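Local coordinates for protein nicotinate phosphoribosyltransferase (Vibrio cholerae, PDB 4HL7) that probably catalyses the ATP-assisted formation of nicotinate D-ribonucleotide from nicotinate and phosphoribosyl diphosphate, a step of NAD(+) biosynthesis, at residues A[265-277]-A[382-394]. Sequence-based numbering, arbitrary orientation.
Sequences IAPTDTLTIDAFL and GRPVAKISDQPEK
With chi1 at -76°, D390 lays its carboxylate beside its own backbone N and across the start of the helix that begins at I273. There OD1 accepts from I273 N at 2.9 Å through its syn lone pair, with an N-H...O angle of 158°. Beside this bond T272, the N-cap, turns OG1 between its backbone N and carbonyl carbon (chi1 60°) and accepts from A275 N. The helix start thus has two N-H groups held by side-chain oxygens, and an aspartate suits a place where the helix dipole would probably favour negative charge. I273 lies alongside the carboxylate at a slant, its CB 3.7 Å from D390 OD2.

The backbones hold the two loops together further back. I388 N gives T270 O a 2.8 Å, almost linear bond, while the bond from S389 N to L271 O is weak and bent. S389 CA also approaches D269 O closely, at 2.9 Å, as a CA-H...O contact.

Strand 265-267 is one of the parallel strands of a domain related to the TIM barrels, and the loop after it carries D269. The aspartate accepts from H232 at OD1 and S295 at OD2; H232, unmodified in this structure, is the predicted site of autophosphorylation, consistent with D269 helping to orient that imidazole. A water 2.6 Å from D269 OD2 links it to K387 NZ, whose extended chain runs past D269 O and brings the amine near without direct charge contact.

On the apolar side L271 CD2 and I388 CD1 meet at 3.8 Å, their branched chains crossing at a slant, with F410 against the leucine and I412 against the isoleucine. S389 OG accepts from Q391 N, forming an ST turn around D390, and donates to I388 O.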
ATOM      1  N   ILE A 265      -1.654 -11.724  -5.882  1.00 14.72           N
ATOM      2  CA  ILE A 265      -0.367 -11.733  -5.166  1.00 14.65           C
ATOM      3  C   ILE A 265      -0.672 -11.520  -3.696  1.00 15.24           C
ATOM      4  O   ILE A 265      -1.126 -10.445  -3.330  1.00 16.03           O
ATOM      5  CB  ILE A 265       0.578 -10.590  -5.660  1.00 15.59           C
ATOM      6  CG1 ILE A 265       0.954 -10.776  -7.144  1.00 17.67           C
ATOM      7  CG2 ILE A 265       1.868 -10.524  -4.795  1.00 17.68           C
ATOM      8  CD1 ILE A 265       1.803 -12.024  -7.431  1.00 17.34           C
ATOM      9  N   ALA A 266      -0.389 -12.516  -2.839  1.00 15.26           N
ATOM     10  CA  ALA A 266      -0.724 -12.410  -1.361  1.00 18.97           C
ATOM     11  C   ALA A 266       0.410 -11.856  -0.534  1.00 18.44           C
ATOM     12  O   ALA A 266       1.551 -12.295  -0.674  1.00 16.31           O
ATOM     13  CB  ALA A 266      -1.112 -13.795  -0.804  1.00 16.71           C
ATOM     14  N   PRO A 267       0.124 -10.894   0.358  1.00 19.07           N
ATOM     15  CA  PRO A 267       1.125 -10.666   1.392  1.00 18.51           C
ATOM     16  C   PRO A 267       1.184 -11.825   2.390  1.00 18.32           C
ATOM     17  O   PRO A 267       0.192 -12.503   2.615  1.00 17.21           O
ATOM     18  CB  PRO A 267       0.610  -9.394   2.091  1.00 19.09           C
ATOM     19  CG  PRO A 267      -0.880  -9.617   2.031  1.00 21.15           C
ATOM     20  CD  PRO A 267      -1.166 -10.240   0.681  1.00 18.63           C
ATOM     21  N   THR A 268       2.336 -12.036   3.004  1.00 16.94           N
ATOM     22  CA  THR A 268       2.508 -13.234   3.824  1.00 17.24           C
ATOM     23  C   THR A 268       2.600 -12.940   5.291  1.00 17.82           C
ATOM     24  O   THR A 268       2.665 -13.902   6.151  1.00 18.05           O
ATOM     25  CB  THR A 268       3.811 -13.999   3.383  1.00 16.51           C
ATOM     26  OG1 THR A 268       4.929 -13.162   3.697  1.00 16.13           O
ATOM     27  CG2 THR A 268       3.798 -14.272   1.923  1.00 16.52           C
ATOM     28  N   ASP A 269       2.577 -11.650   5.658  1.00 16.14           N
ATOM     29  CA  ASP A 269       2.893 -11.273   7.007  1.00 17.64           C
ATOM     30  C   ASP A 269       1.753 -10.549   7.749  1.00 18.96           C
ATOM     31  O   ASP A 269       2.004  -9.796   8.680  1.00 21.66           O
ATOM     32  CB  ASP A 269       4.169 -10.348   7.039  1.00 20.56           C
ATOM     33  CG  ASP A 269       3.954  -9.001   6.319  1.00 21.85           C
ATOM     34  OD1 ASP A 269       3.113  -8.913   5.390  1.00 20.04           O
ATOM     35  OD2 ASP A 269       4.663  -8.019   6.687  1.00 23.48           O
ATOM     36  N   THR A 270       0.515 -10.824   7.399  1.00 15.05           N
ATOM     37  CA  THR A 270      -0.561 -10.307   8.235  1.00 16.30           C
ATOM     38  C   THR A 270      -0.430 -10.906   9.629  1.00 15.37           C
ATOM     39  O   THR A 270      -0.621 -10.248  10.660  1.00 16.31           O
ATOM     40  CB  THR A 270      -1.919 -10.711   7.677  1.00 14.15           C
ATOM     41  OG1 THR A 270      -2.075 -10.222   6.333  1.00 16.47           O
ATOM     42  CG2 THR A 270      -3.059 -10.157   8.608  1.00 17.14           C
ATOM     43  N   LEU A 271      -0.049 -12.185   9.659  1.00 16.73           N
ATOM     44  CA  LEU A 271       0.166 -12.905  10.899  1.00 16.82           C
ATOM     45  C   LEU A 271       1.665 -13.203  10.982  1.00 20.82           C
ATOM     46  O   LEU A 271       2.424 -12.297  11.368  1.00 24.25           O
ATOM     47  CB  LEU A 271      -0.674 -14.205  10.922  1.00 16.49           C
ATOM     48  CG  LEU A 271      -2.174 -13.860  10.781  1.00 16.52           C
ATOM     49  CD1 LEU A 271      -2.992 -15.110  10.580  1.00 15.70           C
ATOM     50  CD2 LEU A 271      -2.685 -13.164  12.060  1.00 19.61           C
ATOM     51  N   THR A 272       2.103 -14.423  10.629  1.00 16.31           N
ATOM     52  CA  THR A 272       3.572 -14.677  10.525  1.00 17.82           C
ATOM     53  C   THR A 272       3.814 -15.558   9.289  1.00 18.09           C
ATOM     54  O   THR A 272       2.900 -16.212   8.798  1.00 15.54           O
ATOM     55  CB  THR A 272       4.141 -15.397  11.698  1.00 18.17           C
ATOM     56  OG1 THR A 272       3.495 -16.678  11.826  1.00 20.17           O
ATOM     57  CG2 THR A 272       4.003 -14.534  13.035  1.00 20.89           C
ATOM     58  N   ILE A 273       5.071 -15.682   8.879  1.00 17.06           N
ATOM     59  CA  ILE A 273       5.378 -16.571   7.748  1.00 16.97           C
ATOM     60  C   ILE A 273       4.968 -18.014   8.055  1.00 16.55           C
ATOM     61  O   ILE A 273       4.376 -18.689   7.170  1.00 16.39           O
ATOM     62  CB  ILE A 273       6.855 -16.467   7.318  1.00 20.45           C
ATOM     63  CG1 ILE A 273       7.128 -17.214   5.982  1.00 19.65           C
ATOM     64  CG2 ILE A 273       7.768 -16.983   8.422  1.00 22.61           C
ATOM     65  CD1 ILE A 273       6.221 -16.840   4.842  1.00 19.74           C
ATOM     66  N   ASP A 274       5.163 -18.489   9.279  1.00 16.95           N
ATOM     67  CA  ASP A 274       4.695 -19.871   9.564  1.00 19.12           C
ATOM     68  C   ASP A 274       3.210 -20.030   9.444  1.00 17.83           C
ATOM     69  O   ASP A 274       2.749 -21.063   8.966  1.00 17.82           O
ATOM     70  CB  ASP A 274       5.152 -20.395  10.931  1.00 26.16           C
ATOM     71  CG  ASP A 274       6.661 -20.389  11.063  1.00 35.54           C
ATOM     72  OD1 ASP A 274       7.339 -21.052  10.262  1.00 39.11           O
ATOM     73  OD2 ASP A 274       7.167 -19.627  11.904  1.00 44.75           O
ATOM     74  N   ALA A 275       2.420 -19.055   9.929  1.00 16.37           N
ATOM     75  CA  ALA A 275       0.935 -19.131   9.765  1.00 16.33           C
ATOM     76  C   ALA A 275       0.553 -19.099   8.315  1.00 16.65           C
ATOM     77  O   ALA A 275      -0.362 -19.811   7.888  1.00 16.70           O
ATOM     78  CB  ALA A 275       0.248 -17.953  10.493  1.00 16.12           C
ATOM     79  N   PHE A 276       1.210 -18.226   7.550  1.00 14.56           N
ATOM     80  CA  PHE A 276       0.941 -18.145   6.115  1.00 15.24           C
ATOM     81  C   PHE A 276       1.257 -19.481   5.435  1.00 15.22           C
ATOM     82  O   PHE A 276       0.423 -20.025   4.700  1.00 14.69           O
ATOM     83  CB  PHE A 276       1.781 -17.078   5.457  1.00 13.93           C
ATOM     84  CG  PHE A 276       1.477 -16.949   3.990  1.00 15.34           C
ATOM     85  CD1 PHE A 276       0.311 -16.300   3.548  1.00 14.54           C
ATOM     86  CD2 PHE A 276       2.276 -17.570   3.093  1.00 14.20           C
ATOM     87  CE1 PHE A 276       0.009 -16.258   2.183  1.00 13.52           C
ATOM     88  CE2 PHE A 276       1.997 -17.530   1.728  1.00 15.76           C
ATOM     89  CZ  PHE A 276       0.868 -16.866   1.274  1.00 14.44           C
ATOM     90  N   LEU A 277       2.419 -20.061   5.738  1.00 15.28           N
ATOM     91  CA  LEU A 277       2.765 -21.346   5.067  1.00 17.01           C
ATOM     92  C   LEU A 277       1.790 -22.438   5.426  1.00 15.62           C
ATOM     93  O   LEU A 277       1.482 -23.272   4.591  1.00 17.15           O
ATOM     94  CB  LEU A 277       4.204 -21.763   5.428  1.00 18.08           C
ATOM     95  CG  LEU A 277       5.245 -20.783   4.823  1.00 19.83           C
ATOM     96  CD1 LEU A 277       6.641 -21.320   5.106  1.00 25.12           C
ATOM     97  CD2 LEU A 277       5.060 -20.508   3.338  1.00 21.27           C
ATOM     98  N   GLY A 382     -17.565  -3.765  13.988  1.00 18.48           N
ATOM     99  CA  GLY A 382     -17.490  -3.369  15.396  1.00 21.09           C
ATOM    100  C   GLY A 382     -16.569  -4.224  16.254  1.00 18.88           C
ATOM    101  O   GLY A 382     -16.650  -4.171  17.484  1.00 21.91           O
ATOM    102  N   ARG A 383     -15.757  -5.049  15.608  1.00 17.21           N
ATOM    103  CA  ARG A 383     -14.842  -5.985  16.303  1.00 17.47           C
ATOM    104  C   ARG A 383     -13.403  -5.593  16.000  1.00 16.55           C
ATOM    105  O   ARG A 383     -13.115  -5.153  14.877  1.00 14.60           O
ATOM    106  CB  ARG A 383     -15.082  -7.435  15.799  1.00 17.55           C
ATOM    107  CG  ARG A 383     -16.548  -7.913  15.981  1.00 17.50           C
ATOM    108  CD  ARG A 383     -17.044  -8.806  14.831  1.00 17.41           C
ATOM    109  NE  ARG A 383     -18.510  -8.864  14.842  1.00 17.67           N
ATOM    110  CZ  ARG A 383     -19.217  -9.797  14.208  1.00 19.27           C
ATOM    111  NH1 ARG A 383     -18.600 -10.748  13.535  1.00 17.45           N
ATOM    112  NH2 ARG A 383     -20.552  -9.772  14.260  1.00 19.42           N
ATOM    113  N   PRO A 384     -12.489  -5.804  16.958  1.00 17.14           N
ATOM    114  CA  PRO A 384     -11.085  -5.479  16.655  1.00 17.24           C
ATOM    115  C   PRO A 384     -10.494  -6.411  15.604  1.00 16.77           C
ATOM    116  O   PRO A 384     -10.913  -7.595  15.500  1.00 16.98           O
ATOM    117  CB  PRO A 384     -10.315  -5.743  17.989  1.00 19.30           C
ATOM    118  CG  PRO A 384     -11.337  -6.160  18.987  1.00 18.23           C
ATOM    119  CD  PRO A 384     -12.658  -6.447  18.271  1.00 17.71           C
ATOM    120  N   VAL A 385      -9.471  -5.943  14.904  1.00 15.13           N
ATOM    121  CA  VAL A 385      -8.699  -6.802  13.981  1.00 14.62           C
ATOM    122  C   VAL A 385      -7.229  -6.392  14.159  1.00 15.46           C
ATOM    123  O   VAL A 385      -6.943  -5.343  14.738  1.00 16.48           O
ATOM    124  CB  VAL A 385      -9.137  -6.636  12.501  1.00 14.29           C
ATOM    125  CG1 VAL A 385     -10.616  -7.023  12.322  1.00 14.09           C
ATOM    126  CG2 VAL A 385      -8.844  -5.194  12.014  1.00 15.09           C
ATOM    127  N   ALA A 386      -6.310  -7.241  13.749  1.00 15.19           N
ATOM    128  CA  ALA A 386      -4.880  -6.962  14.061  1.00 15.30           C
ATOM    129  C   ALA A 386      -3.942  -7.419  12.982  1.00 16.96           C
ATOM    130  O   ALA A 386      -4.244  -8.321  12.234  1.00 16.12           O
ATOM    131  CB  ALA A 386      -4.471  -7.603  15.357  1.00 14.70           C
ATOM    132  N   LYS A 387      -2.793  -6.747  12.905  1.00 17.70           N
ATOM    133  CA  LYS A 387      -1.712  -7.229  12.079  1.00 19.13           C
ATOM    134  C   LYS A 387      -0.545  -7.516  12.994  1.00 20.63           C
ATOM    135  O   LYS A 387      -0.228  -6.730  13.887  1.00 20.21           O
ATOM    136  CB  LYS A 387      -1.270  -6.186  11.056  1.00 20.40           C
ATOM    137  CG  LYS A 387      -0.148  -6.668  10.167  1.00 23.22           C
ATOM    138  CD  LYS A 387       0.140  -5.617   9.130  1.00 30.32           C
ATOM    139  CE  LYS A 387       1.558  -5.728   8.670  1.00 32.69           C
ATOM    140  NZ  LYS A 387       1.919  -4.421   8.067  1.00 36.06           N
ATOM    141  N   ILE A 388       0.128  -8.640  12.768  1.00 18.57           N
ATOM    142  CA  ILE A 388       1.223  -8.992  13.663  1.00 21.03           C
ATOM    143  C   ILE A 388       2.556  -8.652  12.936  1.00 22.64           C
ATOM    144  O   ILE A 388       3.321  -7.795  13.362  1.00 31.39           O
ATOM    145  CB  ILE A 388       1.152 -10.489  14.073  1.00 21.02           C
ATOM    146  CG1 ILE A 388      -0.056 -10.707  14.968  1.00 22.99           C
ATOM    147  CG2 ILE A 388       2.365 -10.857  14.954  1.00 21.92           C
ATOM    148  CD1 ILE A 388      -0.535 -12.126  15.077  1.00 25.21           C
ATOM    149  N   SER A 389       2.748  -9.359  11.836  1.00 21.99           N
ATOM    150  CA  SER A 389       3.870  -9.319  10.855  1.00 26.61           C
ATOM    151  C   SER A 389       5.098 -10.144  11.282  1.00 27.27           C
ATOM    152  O   SER A 389       5.137 -10.755  12.369  1.00 28.62           O
ATOM    153  CB  SER A 389       4.275  -7.896  10.407  1.00 24.43           C
ATOM    154  OG  SER A 389       5.329  -7.429  11.285  1.00 36.69           O
ATOM    155  N   ASP A 390       6.120 -10.135  10.431  1.00 28.02           N
ATOM    156  CA  ASP A 390       7.347 -10.875  10.770  1.00 30.09           C
ATOM    157  C   ASP A 390       8.355 -10.033  11.537  1.00 37.06           C
ATOM    158  O   ASP A 390       9.460 -10.523  11.901  1.00 35.27           O
ATOM    159  CB  ASP A 390       7.952 -11.487   9.536  1.00 30.51           C
ATOM    160  CG  ASP A 390       7.180 -12.733   9.081  1.00 28.24           C
ATOM    161  OD1 ASP A 390       6.826 -13.624   9.947  1.00 25.63           O
ATOM    162  OD2 ASP A 390       6.997 -12.834   7.839  1.00 35.77           O
ATOM    163  N   GLN A 391       7.956  -8.783  11.808  1.00 36.56           N
ATOM    164  CA  GLN A 391       8.610  -7.963  12.840  1.00 41.15           C
ATOM    165  C   GLN A 391       7.658  -7.743  14.046  1.00 37.78           C
ATOM    166  O   GLN A 391       6.850  -6.822  14.030  1.00 35.99           O
ATOM    167  CB  GLN A 391       9.035  -6.642  12.226  1.00 41.00           C
ATOM    168  CG  GLN A 391      10.175  -6.804  11.243  1.00 47.20           C
ATOM    169  CD  GLN A 391      10.504  -5.508  10.549  1.00 48.53           C
ATOM    170  OE1 GLN A 391      10.479  -5.427   9.313  1.00 48.54           O
ATOM    171  NE2 GLN A 391      10.821  -4.479  11.338  1.00 51.02           N
ATOM    172  N   PRO A 392       7.722  -8.625  15.062  1.00 41.70           N
ATOM    173  CA  PRO A 392       6.681  -8.610  16.089  1.00 43.69           C
ATOM    174  C   PRO A 392       6.487  -7.252  16.786  1.00 44.78           C
ATOM    175  O   PRO A 392       5.360  -6.921  17.168  1.00 49.08           O
ATOM    176  CB  PRO A 392       7.135  -9.707  17.084  1.00 43.43           C
ATOM    177  CG  PRO A 392       8.465 -10.209  16.601  1.00 43.42           C
ATOM    178  CD  PRO A 392       8.547  -9.847  15.144  1.00 46.46           C
ATOM    179  N   GLU A 393       7.564  -6.470  16.915  1.00 39.38           N
ATOM    180  CA  GLU A 393       7.528  -5.194  17.618  1.00 39.07           C
ATOM    181  C   GLU A 393       6.558  -4.258  16.917  1.00 38.66           C
ATOM    182  O   GLU A 393       6.064  -3.301  17.501  1.00 44.62           O
ATOM    183  CB  GLU A 393       8.951  -4.588  17.782  1.00 41.00           C
ATOM    184  CG  GLU A 393       9.595  -4.027  16.513  1.00 48.04           C
ATOM    185  CD  GLU A 393      10.217  -5.088  15.584  1.00 48.52           C
ATOM    186  OE1 GLU A 393      10.111  -6.311  15.866  1.00 45.35           O
ATOM    187  OE2 GLU A 393      10.820  -4.679  14.552  1.00 50.96           O
ATOM    188  N   LYS A 394       6.230  -4.582  15.678  1.00 35.73           N
ATOM    189  CA  LYS A 394       5.308  -3.790  14.901  1.00 38.34           C
ATOM    190  C   LYS A 394       3.828  -4.270  15.000  1.00 37.18           C
ATOM    191  O   LYS A 394       2.966  -3.696  14.341  1.00 36.89           O
ATOM    192  CB  LYS A 394       5.770  -3.722  13.440  1.00 41.69           C
ATOM    193  CG  LYS A 394       7.142  -3.081  13.293  1.00 43.43           C
ATOM    194  CD  LYS A 394       7.551  -3.006  11.842  1.00 44.59           C
ATOM    195  CE  LYS A 394       8.253  -1.692  11.540  1.00 50.33           C
ATOM    196  NZ  LYS A 394       8.008  -1.366  10.111  1.00 54.08           N
TER
HETATM  197  O   HOH W   1       5.374 -13.724   6.241  1.00 27.46           O
HETATM  198  O   HOH W   2       4.087  -5.470   6.820  1.00 23.61           O